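Local coordinates for protein KP6 killer toxin subunit alpha (Ustilago maydis virus P6, PDB 4GVB) that recognises receptors on sensitive fungal cells as one half of a heterodimeric viral killer toxin, before the beta subunit acts and the cell dies, at residues Y62-C65 against S66-N69. Numbering follows the deposited sequence.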
loop_
_atom_site.group_PDB
_atom_site.type_symbol
_atom_site.label_atom_id
_atom_site.label_comp_id
_atom_site.label_asym_id
_atom_site.label_seq_id
_atom_site.Cartn_x
_atom_site.Cartn_y
_atom_site.Cartn_z
ATOM N N TYR A 62 -2.733 -12.472 -1.359
ATOM C CA TYR A 62 -3.476 -12.197 -0.137
ATOM C C TYR A 62 -2.564 -11.730 0.982
ATOM O O TYR A 62 -2.938 -10.864 1.781
ATOM C CB TYR A 62 -4.241 -13.429 0.348
ATOM C CG TYR A 62 -4.902 -13.173 1.699
ATOM C CD1 TYR A 62 -6.081 -12.443 1.789
ATOM C CD2 TYR A 62 -4.331 -13.639 2.874
ATOM C CE1 TYR A 62 -6.685 -12.204 3.025
ATOM C CE2 TYR A 62 -4.922 -13.396 4.106
ATOM C CZ TYR A 62 -6.094 -12.681 4.169
ATOM O OH TYR A 62 -6.674 -12.448 5.391
ATOM N N SER A 63 -1.381 -12.327 1.069
ATOM C CA SER A 63 -0.466 -11.992 2.149
ATOM C C SER A 63 -0.025 -10.550 2.005
ATOM O O SER A 63 0.220 -9.869 2.999
ATOM C CB SER A 63 0.747 -12.921 2.174
ATOM O OG SER A 63 1.732 -12.484 1.249
ATOM N N HIS A 64 0.060 -10.074 0.766
ATOM C CA HIS A 64 0.408 -8.681 0.535
ATOM C C HIS A 64 -0.737 -7.754 0.956
ATOM O O HIS A 64 -0.527 -6.833 1.756
ATOM C CB HIS A 64 0.833 -8.426 -0.923
ATOM C CG HIS A 64 1.054 -6.979 -1.229
ATOM N ND1 HIS A 64 0.117 -6.198 -1.883
ATOM C CD2 HIS A 64 2.095 -6.160 -0.956
ATOM C CE1 HIS A 64 0.571 -4.961 -1.985
ATOM N NE2 HIS A 64 1.774 -4.913 -1.433
ATOM N N CYS A 65 -1.943 -7.987 0.434
ATOM C CA CYS A 65 -3.081 -7.146 0.820
ATOM C C CYS A 65 -3.225 -7.143 2.331
ATOM O O CYS A 65 -3.423 -6.088 2.936
ATOM C CB CYS A 65 -4.387 -7.627 0.180
ATOM S SG CYS A 65 -4.425 -7.393 -1.607
ATOM N N SER A 66 -3.120 -8.326 2.929
ATOM C CA SER A 66 -3.259 -8.484 4.373
ATOM C C SER A 66 -2.148 -7.800 5.182
ATOM O O SER A 66 -2.401 -7.292 6.285
ATOM C CB SER A 66 -3.345 -9.968 4.733
ATOM O OG SER A 66 -3.276 -10.149 6.135
ATOM N N SER A 67 -0.928 -7.782 4.642
ATOM C CA SER A 67 0.183 -7.083 5.297
ATOM C C SER A 67 -0.097 -5.583 5.420
ATOM O O SER A 67 0.420 -4.899 6.329
ATOM C CB SER A 67 1.505 -7.308 4.547
ATOM O OG SER A 67 1.611 -6.520 3.355
ATOM N N LEU A 68 -0.926 -5.077 4.509
ATOM C CA LEU A 68 -1.303 -3.662 4.487
ATOM C C LEU A 68 -2.653 -3.398 5.161
ATOM O O LEU A 68 -3.262 -2.355 4.945
ATOM C CB LEU A 68 -1.329 -3.131 3.047
ATOM C CG LEU A 68 0.030 -3.017 2.363
ATOM C CD1 LEU A 68 -0.151 -2.617 0.899
ATOM C CD2 LEU A 68 0.924 -2.024 3.108
ATOM N N ASN A 69 -3.088 -4.348 5.980
ATOM C CA ASN A 69 -4.350 -4.251 6.713
ATOM C C ASN A 69 -5.564 -4.226 5.801
ATOM O O ASN A 69 -6.604 -3.667 6.155
ATOM C CB ASN A 69 -4.357 -3.022 7.626
ATOM C CG ASN A 69 -5.212 -3.224 8.861
ATOM O OD1 ASN A 69 -5.155 -4.273 9.509
ATOM N ND2 ASN A 69 -6.022 -2.228 9.183
#
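Tyr62 and Ser66, Ser63 and Ser67, and His64 and Leu68 meet one turn apart in the last turns of helix 58-67, which ends here in a Schellman motif before strand 71-76. Ser66 N donates to Tyr62 O (2.8 Å), and Ser67 N to Ser63 O. With CG anti to its own backbone N (chi1 174°), Tyr62 lays its ring along the helix surface, and Ser66 CB sits over one face, offset toward the rim, in a CH-pi contact 4.1 Å from the centroid; a side chain as small as serine fits closely there. Ser67 turns OG back on the preceding turn, and the hydroxyl reaches His64 O at 2.7 Å, in the carbonyl plane on a lone pair. Leu68 N gives that same oxygen a longer bond (3.3 Å) and also reaches Cys65 O, from above its carbonyl plane. Leu68 CD1 meets the His64 ring obliquely; both side chains touch helix 28-33, and Leu68 also packs on Val24 of the beta subunit. Asn69, the C-prime residue, takes the positive phi that asparagine tolerates well; its N bonds Ser66 O (3.0 Å), and the next residue's N pairs with Cys65 O. Cys65 ties the turn to Cys18 by a disulfide. Two donors, one a hydroxyl, thus satisfy His64 O where regular helical bonding runs out.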